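Local coordinates for protein alkaline serine protease (Pseudoalteromonas sp., PDB 1Y9Z) that probably cleaves peptide bonds in proteins as a cold-adapted serine protease of the subtilisin family, at residues L16-I26 against S376-P387; I205-L216 against S355-Y365. All coordinates share one frame; numbering follows the deposited sequence.

Overall arrangement
Contact 1 and contact 2 lie about 28 Å apart between centres and do not touch. Both are partly buried. Contact 1 lies farther out: its centre is about 20 Å from the centre of the chain, that of contact 2 about 13 Å. Strand 362-365 of contact 2 is followed by helix 368-385, whose later part forms contact 1. Contact 2 is nested inside the loop that contact 1 closes. Their chemistry differs. Contact 1 sets a loop against a helix and relies on side chains, with a direct hydrogen bond from backbone to tyrosine hydroxyl, a cation-pi pair and a bridging water. Contact 2 pairs strands through backbone bonds, where the chain passes between the subtilisin-like part and what is probably the inserted barrel.

Contact 1 (L16-I26 against S376-P387); sequences LSDSQAGNRTI and SGVATLVWSYHP
In this loop-on-helix contact, L16 to I26, the run that leads into strand 25-30, lies along the later part of helix 368-385. S17 and Y385 fasten one end. The S17 N-H gives a nearly straight bond (167°) to Y385 OH, 2.9 Å away. L16 CB rests on the same hydroxyl and on L381 CD2. L381 CD1 meets D18 CA at 3.6 Å. In the middle, one water bridges S17 O, Q20 N and S384 OG. R24 carries the largest share of the side-chain contact. Its chain bends at chi2 (-68°) and again at chi3, which carries NH2 over the centre of the W383 ring. R24 CZ sits 4.4 Å from the centroid of the five-membered ring of W383, a cation-pi contact. The guanidinium stands steeply, 68° from the ring plane. P387 CB covers one guanidinium face, and R24 NE donates to N23 O at 2.8 Å. A leucine in place of R24 would probably leave the W383 face without its cation and N23 O without that donor. Further back along the helix, I26 CD1 packs on T380 OG1 at 3.6 Å. T380 and W383 also lean on V125 of strand 125-128, W383 NE1 bonds to C389 O, and K425 of helix 421-430 touches L16 and Y385.

Contact 2 (I205-L216 against S355-Y365); sequences ILSTVTVGEGRL and SNQGNQDYEYY
G214 and Q360 meet at a double irregularity. E213 and G214 both face Q360, a classic beta bulge, while N359 and Q360 both face G214, a G1 bulge. G214 N donates to Q360 O at 2.7 Å. In return Q360 N reaches G214 O from 69° above the carbonyl plane. A beta carbon on G214 would run into Y362 O. Next to it, R215 N bonds to that same Y362 O at 3.0 Å, in the carbonyl plane. G212, third in a type II turn from T210 to E213, gives its N-H to D361 OD1 at 2.8 Å, nearly along the C-O axis.

The bulges lie where two antiparallel pairings part. Strands 205-208 and 362-365 pair beside helix 65-74. Strands 214-221 and 351-360 belong to a larger sheet, consistent with the inserted beta-barrel domain. The chain turns its corner at N359.

Side chains fill in around the backbone. L206 CB lies over one face of the Y364 ring, 3.8 Å from the centroid. With L206 CG anti to the backbone N (chi1 176°) and chi2 at 66°, L206 CD1 comes to Y362 CB at 4.0 Å. L216 crosses Q360 at about a right angle, CG against CG. V209 CG1 touches Y365 OH at 3.7 Å; the Y365 ring also stacks with H68. R215 runs extended past Q357 O, with R215 CG 3.3 Å from it, and its guanidinium bonds to N250 OD1 and H234 O. One water joins R215 O to Y364 N, and another joins E213 O to E363 OE1.

Contact 1 (L16-I26 against S376-P387)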
loop_
_atom_site.group_PDB
_atom_site.type_symbol
_atom_site.label_atom_id
_atom_site.label_comp_id
_atom_site.label_asym_id
_atom_site.label_seq_id
_atom_site.Cartn_x
_atom_site.Cartn_y
_atom_site.Cartn_z
ATOM N N LEU A 16 11.064 -2.564 -16.335
ATOM C CA LEU A 16 11.434 -1.355 -17.061
ATOM C C LEU A 16 12.609 -0.701 -16.340
ATOM O O LEU A 16 13.061 -1.197 -15.310
ATOM C CB LEU A 16 10.253 -0.380 -17.123
ATOM C CG LEU A 16 9.021 -0.832 -17.909
ATOM C CD1 LEU A 16 7.967 0.267 -17.871
ATOM C CD2 LEU A 16 9.412 -1.148 -19.347
ATOM N N SER A 17 13.099 0.409 -16.884
ATOM C CA SER A 17 14.219 1.126 -16.284
ATOM C C SER A 17 13.896 2.603 -16.123
ATOM O O SER A 17 13.372 3.230 -17.042
ATOM C CB SER A 17 15.469 0.981 -17.153
ATOM O OG SER A 17 16.488 1.863 -16.714
ATOM N N ASP A 18 14.217 3.157 -14.957
ATOM C CA ASP A 18 13.956 4.567 -14.688
ATOM C C ASP A 18 15.144 5.452 -15.059
ATOM O O ASP A 18 15.260 6.572 -14.573
ATOM C CB ASP A 18 13.607 4.771 -13.206
ATOM C CG ASP A 18 14.784 4.506 -12.278
ATOM O OD1 ASP A 18 15.875 4.143 -12.767
ATOM O OD2 ASP A 18 14.618 4.663 -11.048
ATOM N N SER A 19 16.015 4.958 -15.933
ATOM C CA SER A 19 17.199 5.716 -16.328
ATOM C C SER A 19 16.902 7.108 -16.876
ATOM O O SER A 19 17.736 8.003 -16.763
ATOM C CB SER A 19 18.023 4.933 -17.358
ATOM O OG SER A 19 17.363 4.871 -18.610
ATOM N N GLN A 20 15.723 7.298 -17.459
ATOM C CA GLN A 20 15.372 8.600 -18.022
ATOM C C GLN A 20 14.382 9.386 -17.167
ATOM O O GLN A 20 13.921 10.457 -17.572
ATOM C CB GLN A 20 14.794 8.425 -19.429
ATOM C CG GLN A 20 15.715 7.691 -20.395
ATOM C CD GLN A 20 17.098 8.315 -20.472
ATOM O OE1 GLN A 20 17.243 9.496 -20.792
ATOM N NE2 GLN A 20 18.120 7.523 -20.178
ATOM N N ALA A 21 14.068 8.869 -15.983
ATOM C CA ALA A 21 13.110 9.529 -15.097
ATOM C C ALA A 21 13.560 10.910 -14.634
ATOM O O ALA A 21 12.780 11.653 -14.033
ATOM C CB ALA A 21 12.815 8.641 -13.896
ATOM N N GLY A 22 14.812 11.256 -14.912
ATOM C CA GLY A 22 15.315 12.561 -14.529
ATOM C C GLY A 22 14.638 13.660 -15.328
ATOM O O GLY A 22 14.759 14.842 -14.993
ATOM N N ASN A 23 13.927 13.289 -16.390
ATOM C CA ASN A 23 13.240 14.293 -17.192
ATOM C C ASN A 23 11.824 14.542 -16.677
ATOM O O ASN A 23 11.093 15.368 -17.223
ATOM C CB ASN A 23 13.242 13.904 -18.687
ATOM C CG ASN A 23 12.409 12.666 -19.001
ATOM O OD1 ASN A 23 12.709 11.933 -19.951
ATOM N ND2 ASN A 23 11.350 12.441 -18.239
ATOM N N ARG A 24 11.458 13.835 -15.609
ATOM C CA ARG A 24 10.139 13.969 -14.987
ATOM C C ARG A 24 10.265 14.404 -13.526
ATOM O O ARG A 24 11.289 14.179 -12.878
ATOM C CB ARG A 24 9.384 12.629 -14.996
ATOM C CG ARG A 24 9.088 12.011 -16.357
ATOM C CD ARG A 24 8.082 12.822 -17.154
ATOM N NE ARG A 24 8.693 13.997 -17.763
ATOM C CZ ARG A 24 8.014 14.958 -18.378
ATOM N NH1 ARG A 24 8.656 15.992 -18.905
ATOM N NH2 ARG A 24 6.692 14.892 -18.463
ATOM N N THR A 25 9.211 15.030 -13.017
ATOM C CA THR A 25 9.174 15.446 -11.621
ATOM C C THR A 25 7.813 15.069 -11.055
ATOM O O THR A 25 6.778 15.435 -11.615
ATOM C CB THR A 25 9.370 16.969 -11.448
ATOM O OG1 THR A 25 10.690 17.335 -11.865
ATOM C CG2 THR A 25 9.192 17.362 -9.984
ATOM N N ILE A 26 7.818 14.309 -9.966
ATOM C CA ILE A 26 6.575 13.915 -9.320
ATOM C C ILE A 26 6.515 14.584 -7.954
ATOM O O ILE A 26 7.480 14.548 -7.192
ATOM C CB ILE A 26 6.458 12.372 -9.169
ATOM C CG1 ILE A 26 5.184 12.026 -8.391
ATOM C CG2 ILE A 26 7.690 11.803 -8.475
ATOM C CD1 ILE A 26 4.783 10.570 -8.473
ATOM N N SER A 376 0.821 6.543 -9.710
ATOM C CA SER A 376 1.547 7.760 -10.054
ATOM C C SER A 376 3.025 7.467 -10.295
ATOM O O SER A 376 3.663 8.118 -11.122
ATOM C CB SER A 376 1.376 8.823 -8.960
ATOM O OG SER A 376 1.851 8.373 -7.705
ATOM N N GLY A 377 3.566 6.482 -9.582
ATOM C CA GLY A 377 4.958 6.117 -9.776
ATOM C C GLY A 377 5.124 5.542 -11.172
ATOM O O GLY A 377 6.041 5.919 -11.902
ATOM N N VAL A 378 4.227 4.634 -11.547
ATOM C CA VAL A 378 4.276 4.021 -12.870
ATOM C C VAL A 378 4.009 5.059 -13.955
ATOM O O VAL A 378 4.630 5.029 -15.014
ATOM C CB VAL A 378 3.249 2.871 -12.999
ATOM C CG1 VAL A 378 3.066 2.486 -14.463
ATOM C CG2 VAL A 378 3.725 1.665 -12.205
ATOM N N ALA A 379 3.087 5.979 -13.694
ATOM C CA ALA A 379 2.768 7.017 -14.669
ATOM C C ALA A 379 4.020 7.827 -14.981
ATOM O O ALA A 379 4.316 8.121 -16.140
ATOM C CB ALA A 379 1.671 7.933 -14.126
ATOM N N THR A 380 4.759 8.178 -13.936
ATOM C CA THR A 380 5.981 8.955 -14.087
ATOM C C THR A 380 7.033 8.151 -14.853
ATOM O O THR A 380 7.690 8.672 -15.758
ATOM C CB THR A 380 6.542 9.357 -12.703
ATOM O OG1 THR A 380 5.531 10.063 -11.968
ATOM C CG2 THR A 380 7.756 10.255 -12.855
ATOM N N LEU A 381 7.180 6.881 -14.489
ATOM C CA LEU A 381 8.144 5.995 -15.139
ATOM C C LEU A 381 7.857 5.857 -16.632
ATOM O O LEU A 381 8.749 6.016 -17.467
ATOM C CB LEU A 381 8.115 4.617 -14.475
ATOM C CG LEU A 381 8.955 3.504 -15.114
ATOM C CD1 LEU A 381 10.426 3.909 -15.173
ATOM C CD2 LEU A 381 8.782 2.230 -14.300
ATOM N N VAL A 382 6.607 5.561 -16.965
ATOM C CA VAL A 382 6.208 5.402 -18.355
ATOM C C VAL A 382 6.378 6.709 -19.120
ATOM O O VAL A 382 6.873 6.722 -20.246
ATOM C CB VAL A 382 4.738 4.934 -18.449
ATOM C CG1 VAL A 382 4.268 4.965 -19.894
ATOM C CG2 VAL A 382 4.611 3.528 -17.885
ATOM N N TRP A 383 5.979 7.814 -18.500
ATOM C CA TRP A 383 6.081 9.120 -19.134
ATOM C C TRP A 383 7.531 9.495 -19.443
ATOM O O TRP A 383 7.797 10.201 -20.415
ATOM C CB TRP A 383 5.459 10.184 -18.227
ATOM C CG TRP A 383 4.992 11.427 -18.930
ATOM C CD1 TRP A 383 5.191 11.767 -20.241
ATOM C CD2 TRP A 383 4.239 12.496 -18.349
ATOM N NE1 TRP A 383 4.603 12.983 -20.510
ATOM C CE2 TRP A 383 4.013 13.452 -19.365
ATOM C CE3 TRP A 383 3.732 12.739 -17.064
ATOM C CZ2 TRP A 383 3.299 14.635 -19.137
ATOM C CZ3 TRP A 383 3.022 13.916 -16.839
ATOM C CH2 TRP A 383 2.815 14.849 -17.871
ATOM N N SER A 384 8.470 9.026 -18.624
ATOM C CA SER A 384 9.879 9.355 -18.839
ATOM C C SER A 384 10.404 8.826 -20.172
ATOM O O SER A 384 11.390 9.344 -20.700
ATOM C CB SER A 384 10.749 8.828 -17.690
ATOM O OG SER A 384 10.907 7.422 -17.739
ATOM N N TYR A 385 9.754 7.798 -20.712
ATOM C CA TYR A 385 10.166 7.234 -21.996
ATOM C C TYR A 385 9.643 8.092 -23.143
ATOM O O TYR A 385 10.170 8.044 -24.257
ATOM C CB TYR A 385 9.633 5.810 -22.180
ATOM C CG TYR A 385 10.379 4.720 -21.437
ATOM C CD1 TYR A 385 10.099 4.432 -20.102
ATOM C CD2 TYR A 385 11.337 3.941 -22.089
ATOM C CE1 TYR A 385 10.744 3.388 -19.437
ATOM C CE2 TYR A 385 11.990 2.898 -21.434
ATOM C CZ TYR A 385 11.689 2.623 -20.111
ATOM O OH TYR A 385 12.317 1.575 -19.472
ATOM N N HIS A 386 8.600 8.870 -22.868
ATOM C CA HIS A 386 7.990 9.725 -23.882
ATOM C C HIS A 386 7.533 11.053 -23.290
ATOM O O HIS A 386 6.338 11.342 -23.242
ATOM C CB HIS A 386 6.794 9.008 -24.508
ATOM C CG HIS A 386 7.163 7.757 -25.242
ATOM N ND1 HIS A 386 7.820 7.773 -26.454
ATOM C CD2 HIS A 386 6.992 6.452 -24.924
ATOM C CE1 HIS A 386 8.036 6.532 -26.851
ATOM N NE2 HIS A 386 7.543 5.712 -25.941
ATOM N N PRO A 387 8.486 11.886 -22.846
ATOM C CA PRO A 387 8.176 13.188 -22.254
ATOM C C PRO A 387 7.509 14.174 -23.206
ATOM O O PRO A 387 7.019 15.221 -22.777
ATOM C CB PRO A 387 9.539 13.673 -21.771
ATOM C CG PRO A 387 10.472 13.081 -22.780
ATOM C CD PRO A 387 9.943 11.675 -22.909
HETATM O O HOH W 1 13.242 5.936 -17.645
#

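Contact 2 (I205-L216 against S355-Y365)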
loop_
_atom_site.group_PDB
_atom_site.type_symbol
_atom_site.label_atom_id
_atom_site.label_comp_id
_atom_site.label_asym_id
_atom_site.label_seq_id
_atom_site.Cartn_x
_atom_site.Cartn_y
_atom_site.Cartn_z
ATOM N N ILE A 205 0.560 -3.627 1.797
ATOM C CA ILE A 205 1.631 -2.993 1.038
ATOM C C ILE A 205 2.799 -2.627 1.953
ATOM O O ILE A 205 2.676 -1.764 2.823
ATOM C CB ILE A 205 1.125 -1.707 0.328
ATOM C CG1 ILE A 205 -0.081 -2.038 -0.565
ATOM C CG2 ILE A 205 2.249 -1.079 -0.484
ATOM C CD1 ILE A 205 0.160 -3.157 -1.568
ATOM N N LEU A 206 3.929 -3.297 1.754
ATOM C CA LEU A 206 5.122 -3.038 2.548
ATOM C C LEU A 206 5.884 -1.851 1.974
ATOM O O LEU A 206 6.121 -1.780 0.767
ATOM C CB LEU A 206 6.030 -4.270 2.546
ATOM C CG LEU A 206 7.374 -4.138 3.270
ATOM C CD1 LEU A 206 7.139 -3.944 4.764
ATOM C CD2 LEU A 206 8.210 -5.387 3.015
ATOM N N SER A 207 6.262 -0.913 2.834
ATOM C CA SER A 207 7.026 0.242 2.387
ATOM C C SER A 207 7.760 0.884 3.554
ATOM O O SER A 207 7.678 0.420 4.693
ATOM C CB SER A 207 6.113 1.280 1.719
ATOM O OG SER A 207 6.876 2.307 1.097
ATOM N N THR A 208 8.486 1.949 3.247
ATOM C CA THR A 208 9.241 2.711 4.229
ATOM C C THR A 208 8.317 3.520 5.137
ATOM O O THR A 208 7.267 3.996 4.707
ATOM C CB THR A 208 10.163 3.716 3.524
ATOM O OG1 THR A 208 9.395 4.452 2.562
ATOM C CG2 THR A 208 11.299 3.006 2.805
ATOM N N VAL A 209 8.701 3.651 6.401
ATOM C CA VAL A 209 7.956 4.484 7.339
ATOM C C VAL A 209 8.996 5.237 8.156
ATOM O O VAL A 209 10.174 4.879 8.148
ATOM C CB VAL A 209 7.044 3.674 8.296
ATOM C CG1 VAL A 209 5.944 2.974 7.504
ATOM C CG2 VAL A 209 7.864 2.685 9.104
ATOM N N THR A 210 8.569 6.292 8.840
ATOM C CA THR A 210 9.475 7.076 9.668
ATOM C C THR A 210 10.291 6.117 10.529
ATOM O O THR A 210 9.741 5.206 11.152
ATOM C CB THR A 210 8.681 8.038 10.556
ATOM O OG1 THR A 210 7.876 8.878 9.719
ATOM C CG2 THR A 210 9.617 8.902 11.393
ATOM N N VAL A 211 11.604 6.326 10.553
ATOM C CA VAL A 211 12.510 5.461 11.298
ATOM C C VAL A 211 12.031 5.107 12.701
ATOM O O VAL A 211 11.713 5.983 13.508
ATOM C CB VAL A 211 13.921 6.091 11.380
ATOM C CG1 VAL A 211 14.825 5.252 12.279
ATOM C CG2 VAL A 211 14.524 6.182 9.980
ATOM N N GLY A 212 11.974 3.803 12.965
ATOM C CA GLY A 212 11.563 3.306 14.265
ATOM C C GLY A 212 10.076 3.161 14.530
ATOM O O GLY A 212 9.693 2.609 15.560
ATOM N N GLU A 213 9.231 3.630 13.616
ATOM C CA GLU A 213 7.788 3.549 13.832
ATOM C C GLU A 213 7.114 2.361 13.160
ATOM O O GLU A 213 5.907 2.162 13.308
ATOM C CB GLU A 213 7.120 4.847 13.365
ATOM C CG GLU A 213 7.586 6.072 14.137
ATOM C CD GLU A 213 6.782 7.321 13.828
ATOM O OE1 GLU A 213 6.917 8.300 14.588
ATOM O OE2 GLU A 213 6.026 7.331 12.830
ATOM N N GLY A 214 7.896 1.565 12.441
ATOM C CA GLY A 214 7.341 0.424 11.739
ATOM C C GLY A 214 7.254 -0.867 12.520
ATOM O O GLY A 214 7.561 -0.930 13.714
ATOM N N ARG A 215 6.839 -1.913 11.819
ATOM C CA ARG A 215 6.682 -3.220 12.424
ATOM C C ARG A 215 6.799 -4.263 11.323
ATOM O O ARG A 215 6.323 -4.050 10.207
ATOM C CB ARG A 215 5.310 -3.306 13.084
ATOM C CG ARG A 215 5.145 -4.474 14.008
ATOM C CD ARG A 215 3.725 -4.543 14.512
ATOM N NE ARG A 215 3.567 -5.677 15.407
ATOM C CZ ARG A 215 2.430 -6.336 15.576
ATOM N NH1 ARG A 215 2.385 -7.362 16.413
ATOM N NH2 ARG A 215 1.345 -5.971 14.903
ATOM N N LEU A 216 7.442 -5.383 11.631
ATOM C CA LEU A 216 7.610 -6.445 10.653
ATOM C C LEU A 216 7.364 -7.801 11.288
ATOM O O LEU A 216 7.228 -7.913 12.504
ATOM C CB LEU A 216 9.019 -6.399 10.056
ATOM C CG LEU A 216 9.359 -5.152 9.234
ATOM C CD1 LEU A 216 10.836 -5.163 8.863
ATOM C CD2 LEU A 216 8.488 -5.110 7.987
ATOM N N SER A 355 7.811 -14.610 14.370
ATOM C CA SER A 355 8.156 -13.422 15.123
ATOM C C SER A 355 7.555 -12.132 14.600
ATOM O O SER A 355 7.428 -11.931 13.392
ATOM C CB SER A 355 9.676 -13.271 15.168
ATOM O OG SER A 355 10.205 -13.138 13.861
ATOM N N ASN A 356 7.171 -11.273 15.536
ATOM C CA ASN A 356 6.644 -9.951 15.222
ATOM C C ASN A 356 7.654 -9.020 15.876
ATOM O O ASN A 356 8.015 -9.211 17.038
ATOM C CB ASN A 356 5.264 -9.725 15.837
ATOM C CG ASN A 356 4.166 -10.459 15.099
ATOM O OD1 ASN A 356 4.281 -10.733 13.904
ATOM N ND2 ASN A 356 3.084 -10.764 15.802
ATOM N N GLN A 357 8.121 -8.025 15.133
ATOM C CA GLN A 357 9.110 -7.100 15.664
ATOM C C GLN A 357 8.693 -5.649 15.499
ATOM O O GLN A 357 8.285 -5.232 14.416
ATOM C CB GLN A 357 10.450 -7.330 14.964
ATOM C CG GLN A 357 11.011 -8.731 15.159
ATOM C CD GLN A 357 12.197 -9.017 14.262
ATOM O OE1 GLN A 357 13.182 -8.279 14.258
ATOM N NE2 GLN A 357 12.110 -10.101 13.495
ATOM N N GLY A 358 8.789 -4.886 16.582
ATOM C CA GLY A 358 8.441 -3.480 16.524
ATOM C C GLY A 358 9.691 -2.642 16.327
ATOM O O GLY A 358 10.782 -3.181 16.127
ATOM N N ASN A 359 9.529 -1.324 16.373
ATOM C CA ASN A 359 10.645 -0.397 16.213
ATOM C C ASN A 359 11.374 -0.588 14.882
ATOM O O ASN A 359 12.587 -0.395 14.796
ATOM C CB ASN A 359 11.631 -0.570 17.376
ATOM C CG ASN A 359 12.571 0.613 17.534
ATOM O OD1 ASN A 359 12.133 1.744 17.748
ATOM N ND2 ASN A 359 13.872 0.356 17.441
ATOM N N GLN A 360 10.633 -0.956 13.841
ATOM C CA GLN A 360 11.230 -1.165 12.525
ATOM C C GLN A 360 11.154 0.089 11.655
ATOM O O GLN A 360 10.549 1.089 12.045
ATOM C CB GLN A 360 10.545 -2.335 11.817
ATOM C CG GLN A 360 10.692 -3.659 12.550
ATOM C CD GLN A 360 12.141 -4.047 12.759
ATOM O OE1 GLN A 360 12.889 -4.239 11.800
ATOM N NE2 GLN A 360 12.546 -4.161 14.018
ATOM N N ASP A 361 11.766 0.030 10.476
ATOM C CA ASP A 361 11.776 1.168 9.561
ATOM C C ASP A 361 10.912 0.936 8.322
ATOM O O ASP A 361 10.976 1.696 7.350
ATOM C CB ASP A 361 13.217 1.491 9.152
ATOM C CG ASP A 361 14.133 1.670 10.353
ATOM O OD1 ASP A 361 13.654 2.146 11.402
ATOM O OD2 ASP A 361 15.333 1.341 10.247
ATOM N N TYR A 362 10.105 -0.118 8.372
ATOM C CA TYR A 362 9.205 -0.477 7.279
ATOM C C TYR A 362 7.933 -1.017 7.907
ATOM O O TYR A 362 7.933 -1.414 9.073
ATOM C CB TYR A 362 9.839 -1.561 6.404
ATOM C CG TYR A 362 11.192 -1.167 5.865
ATOM C CD1 TYR A 362 11.312 -0.476 4.661
ATOM C CD2 TYR A 362 12.349 -1.422 6.599
ATOM C CE1 TYR A 362 12.553 -0.041 4.204
ATOM C CE2 TYR A 362 13.590 -0.990 6.155
ATOM C CZ TYR A 362 13.686 -0.299 4.959
ATOM O OH TYR A 362 14.912 0.150 4.529
ATOM N N GLU A 363 6.846 -1.035 7.145
ATOM C CA GLU A 363 5.594 -1.551 7.672
ATOM C C GLU A 363 4.581 -1.804 6.571
ATOM O O GLU A 363 4.635 -1.186 5.505
ATOM C CB GLU A 363 4.997 -0.571 8.691
ATOM C CG GLU A 363 3.852 -1.163 9.505
ATOM C CD GLU A 363 3.383 -0.261 10.632
ATOM O OE1 GLU A 363 2.523 -0.709 11.418
ATOM O OE2 GLU A 363 3.867 0.885 10.734
ATOM N N TYR A 364 3.669 -2.731 6.841
ATOM C CA TYR A 364 2.597 -3.052 5.911
ATOM C C TYR A 364 1.420 -2.122 6.189
ATOM O O TYR A 364 1.004 -1.967 7.341
ATOM C CB TYR A 364 2.128 -4.498 6.095
ATOM C CG TYR A 364 2.992 -5.530 5.414
ATOM C CD1 TYR A 364 4.090 -6.099 6.063
ATOM C CD2 TYR A 364 2.720 -5.928 4.108
ATOM C CE1 TYR A 364 4.896 -7.041 5.421
ATOM C CE2 TYR A 364 3.515 -6.859 3.460
ATOM C CZ TYR A 364 4.600 -7.413 4.117
ATOM O OH TYR A 364 5.383 -8.328 3.450
ATOM N N TYR A 365 0.907 -1.499 5.131
ATOM C CA TYR A 365 -0.248 -0.602 5.208
ATOM C C TYR A 365 -1.292 -1.068 4.199
ATOM O O TYR A 365 -0.961 -1.727 3.214
ATOM C CB TYR A 365 0.109 0.832 4.805
ATOM C CG TYR A 365 0.757 1.734 5.832
ATOM C CD1 TYR A 365 0.782 3.111 5.618
ATOM C CD2 TYR A 365 1.373 1.234 6.981
ATOM C CE1 TYR A 365 1.403 3.973 6.507
ATOM C CE2 TYR A 365 2.004 2.100 7.891
ATOM C CZ TYR A 365 2.013 3.468 7.638
ATOM O OH TYR A 365 2.637 4.343 8.494
HETATM O O HOH W 2 3.794 0.161 13.966
HETATM O O HOH W 3 6.794 -0.419 16.318
HETATM O O HOH W 4 3.838 -4.519 9.011
#